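PDB 2VT1: surface presentation of antigens protein SpaS from Shigella flexneri, which is required for invasion and for secretion of the Ipa proteins, as a membrane-bound member of the type III secretion exporter family, here represented by its cytoplasmic domain. Local coordinates for residues V47-K52 and D69-L74. Numbering follows the deposited sequence.
Sequences VKLARK and DEVLRL
Lys52 NZ meets Glu70 OE1 at 2.9 Å in a hydrogen-bonded salt bridge that joins two helices of the cytoplasmic domain of this FlhB/YscU-type exporter, 47-56 and 68-80. Glu70 receives the ammonium on the syn lone pair of OE1. Both residues are partly exposed, and their long chains, Glu70 extended and Lys52 bent at chi2, come from opposite directions to meet between the helices. The axes of segments 47-52 and 69-74 approach to 11.2 Å at a crossing angle of -129°, and Leu49 acts as a knob in a hole formed by Glu70, Val71, Arg73 and Leu74. Leucine's forked end suits a hole with several walls: both methyls rest on Val71 CG2, each at 4.0 Å. Leu49 and Glu70 run past each other in opposite directions, CD1 coming within 3.7 Å of Glu70 CD. The other methyl, CD2, meets Leu74 CD1 tip to tip at 3.9 Å. Arg73 closes the hole, presenting the edge of its guanidinium to Leu49 CD2. Its charge is met by Asp46, just before helix 47-56, in a salt bridge with NH2. Meanwhile Arg73 NH1 donates to Glu70 O at 2.8 Å, in the carbonyl plane and on a lone pair, with that oxygen only 5° out of the guanidinium plane.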
ATOM      1  N   VAL B  47       2.696   6.892  -9.506  1.00 20.69           N
ATOM      2  CA  VAL B  47       2.942   5.867 -10.493  1.00 20.65           C
ATOM      3  C   VAL B  47       4.366   5.339 -10.445  1.00 20.43           C
ATOM      4  O   VAL B  47       4.596   4.154 -10.644  1.00 21.52           O
ATOM      5  CB  VAL B  47       2.656   6.409 -11.893  1.00 20.30           C
ATOM      6  CG1 VAL B  47       2.980   5.357 -12.913  1.00 21.43           C
ATOM      7  CG2 VAL B  47       1.209   6.824 -11.996  1.00 18.35           C
ATOM      8  N   LYS B  48       5.323   6.213 -10.176  1.00 18.91           N
ATOM      9  CA  LYS B  48       6.714   5.797 -10.159  1.00 18.99           C
ATOM     10  C   LYS B  48       7.034   5.010  -8.898  1.00 17.85           C
ATOM     11  O   LYS B  48       7.800   4.060  -8.950  1.00 18.40           O
ATOM     12  CB  LYS B  48       7.647   7.000 -10.290  1.00 19.13           C
ATOM     13  CG  LYS B  48       7.936   7.414 -11.753  1.00 21.41           C
ATOM     14  N   LEU B  49       6.432   5.384  -7.776  1.00 17.71           N
ATOM     15  CA  LEU B  49       6.672   4.664  -6.521  1.00 17.63           C
ATOM     16  C   LEU B  49       6.006   3.292  -6.541  1.00 16.99           C
ATOM     17  O   LEU B  49       6.591   2.314  -6.114  1.00 19.24           O
ATOM     18  CB  LEU B  49       6.182   5.467  -5.325  1.00 17.38           C
ATOM     19  CG  LEU B  49       6.380   4.809  -3.957  1.00 18.34           C
ATOM     20  CD1 LEU B  49       7.848   4.569  -3.688  1.00 14.42           C
ATOM     21  CD2 LEU B  49       5.734   5.655  -2.845  1.00 17.06           C
ATOM     22  N   ALA B  50       4.779   3.226  -7.035  1.00 16.89           N
ATOM     23  CA  ALA B  50       4.074   1.964  -7.162  1.00 15.84           C
ATOM     24  C   ALA B  50       4.922   0.932  -7.926  1.00 15.99           C
ATOM     25  O   ALA B  50       5.127  -0.194  -7.461  1.00 17.57           O
ATOM     26  CB  ALA B  50       2.748   2.198  -7.846  1.00 14.75           C
ATOM     27  N   ARG B  51       5.435   1.334  -9.084  1.00 16.37           N
ATOM     28  CA  ARG B  51       6.316   0.506  -9.908  1.00 16.95           C
ATOM     29  C   ARG B  51       7.589   0.061  -9.208  1.00 16.42           C
ATOM     30  O   ARG B  51       7.989  -1.100  -9.268  1.00 14.76           O
ATOM     31  CB  ARG B  51       6.744   1.296 -11.141  1.00 19.67           C
ATOM     32  CG  ARG B  51       5.880   1.145 -12.388  1.00 27.63           C
ATOM     33  CD  ARG B  51       6.712   1.544 -13.631  1.00 36.40           C
ATOM     34  NE  ARG B  51       5.919   2.135 -14.713  1.00 45.36           N
ATOM     35  CZ  ARG B  51       5.822   3.447 -14.963  1.00 49.58           C
ATOM     36  NH1 ARG B  51       5.072   3.889 -15.973  1.00 49.70           N
ATOM     37  NH2 ARG B  51       6.472   4.327 -14.204  1.00 50.82           N
ATOM     38  N   LYS B  52       8.256   1.030  -8.597  1.00 16.10           N
ATOM     39  CA  LYS B  52       9.471   0.812  -7.842  1.00 15.88           C
ATOM     40  C   LYS B  52       9.296  -0.300  -6.821  1.00 14.85           C
ATOM     41  O   LYS B  52      10.077  -1.251  -6.768  1.00 15.58           O
ATOM     42  CB  LYS B  52       9.768   2.110  -7.110  1.00 16.09           C
ATOM     43  CG  LYS B  52      11.185   2.515  -6.982  1.00 20.74           C
ATOM     44  CD  LYS B  52      11.232   4.056  -7.084  1.00 25.58           C
ATOM     45  CE  LYS B  52      12.374   4.667  -6.307  1.00 30.00           C
ATOM     46  NZ  LYS B  52      12.573   6.095  -6.709  1.00 33.40           N
ATOM     47  N   ASP B  69      12.078   7.157   2.683  1.00 23.83           N
ATOM     48  CA  ASP B  69      11.618   8.555   2.707  1.00 23.86           C
ATOM     49  C   ASP B  69      10.583   8.866   1.621  1.00 20.59           C
ATOM     50  O   ASP B  69       9.687   9.666   1.817  1.00 20.80           O
ATOM     51  CB  ASP B  69      12.815   9.499   2.515  1.00 25.66           C
ATOM     52  CG  ASP B  69      13.320  10.095   3.819  1.00 31.41           C
ATOM     53  OD1 ASP B  69      14.522   9.912   4.120  1.00 39.01           O
ATOM     54  OD2 ASP B  69      12.527  10.742   4.547  1.00 33.15           O
ATOM     55  N   GLU B  70      10.728   8.256   0.458  1.00 20.81           N
ATOM     56  CA  GLU B  70       9.763   8.449  -0.630  1.00 20.66           C
ATOM     57  C   GLU B  70       8.391   7.921  -0.226  1.00 19.70           C
ATOM     58  O   GLU B  70       7.369   8.447  -0.663  1.00 19.09           O
ATOM     59  CB  GLU B  70      10.242   7.748  -1.905  1.00 21.19           C
ATOM     60  CG  GLU B  70       9.369   8.022  -3.122  1.00 25.65           C
ATOM     61  CD  GLU B  70       9.953   7.479  -4.419  1.00 29.68           C
ATOM     62  OE1 GLU B  70      11.062   6.893  -4.387  1.00 31.28           O
ATOM     63  OE2 GLU B  70       9.297   7.645  -5.473  1.00 30.83           O
ATOM     64  N   VAL B  71       8.373   6.877   0.607  1.00 18.72           N
ATOM     65  CA  VAL B  71       7.115   6.301   1.075  1.00 18.06           C
ATOM     66  C   VAL B  71       6.591   7.099   2.254  1.00 16.80           C
ATOM     67  O   VAL B  71       5.418   7.413   2.338  1.00 16.07           O
ATOM     68  CB  VAL B  71       7.275   4.813   1.467  1.00 17.78           C
ATOM     69  CG1 VAL B  71       6.005   4.305   2.114  1.00 17.87           C
ATOM     70  CG2 VAL B  71       7.603   3.973   0.231  1.00 17.54           C
ATOM     71  N   LEU B  72       7.492   7.446   3.159  1.00 17.64           N
ATOM     72  CA  LEU B  72       7.149   8.168   4.353  1.00 18.45           C
ATOM     73  C   LEU B  72       6.575   9.563   4.047  1.00 18.05           C
ATOM     74  O   LEU B  72       5.743  10.073   4.792  1.00 18.24           O
ATOM     75  CB  LEU B  72       8.385   8.276   5.244  1.00 19.73           C
ATOM     76  CG  LEU B  72       8.146   8.726   6.674  1.00 23.59           C
ATOM     77  CD1 LEU B  72       7.039   7.901   7.319  1.00 25.87           C
ATOM     78  CD2 LEU B  72       9.456   8.589   7.445  1.00 26.57           C
ATOM     79  N   ARG B  73       7.000  10.175   2.954  1.00 17.22           N
ATOM     80  CA  ARG B  73       6.434  11.460   2.561  1.00 18.62           C
ATOM     81  C   ARG B  73       4.893  11.422   2.378  1.00 18.52           C
ATOM     82  O   ARG B  73       4.201  12.402   2.683  1.00 16.90           O
ATOM     83  CB  ARG B  73       7.140  11.990   1.301  1.00 18.38           C
ATOM     84  CG  ARG B  73       6.377  11.807   0.023  1.00 20.12           C
ATOM     85  CD  ARG B  73       7.273  12.068  -1.168  1.00 20.40           C
ATOM     86  NE  ARG B  73       6.518  12.205  -2.408  1.00 19.62           N
ATOM     87  CZ  ARG B  73       6.094  11.184  -3.138  1.00 17.89           C
ATOM     88  NH1 ARG B  73       6.351   9.929  -2.777  1.00 18.60           N
ATOM     89  NH2 ARG B  73       5.421  11.424  -4.243  1.00 14.94           N
ATOM     90  N   LEU B  74       4.357  10.295   1.905  1.00 17.83           N
ATOM     91  CA  LEU B  74       2.910  10.148   1.750  1.00 17.81           C
ATOM     92  C   LEU B  74       2.199  10.093   3.088  1.00 16.93           C
ATOM     93  O   LEU B  74       1.174  10.728   3.278  1.00 18.69           O
ATOM     94  CB  LEU B  74       2.559   8.898   0.931  1.00 17.49           C
ATOM     95  CG  LEU B  74       3.183   8.819  -0.459  1.00 17.58           C
ATOM     96  CD1 LEU B  74       2.757   7.527  -1.146  1.00 19.40           C
ATOM     97  CD2 LEU B  74       2.779  10.027  -1.298  1.00 15.70           C
TER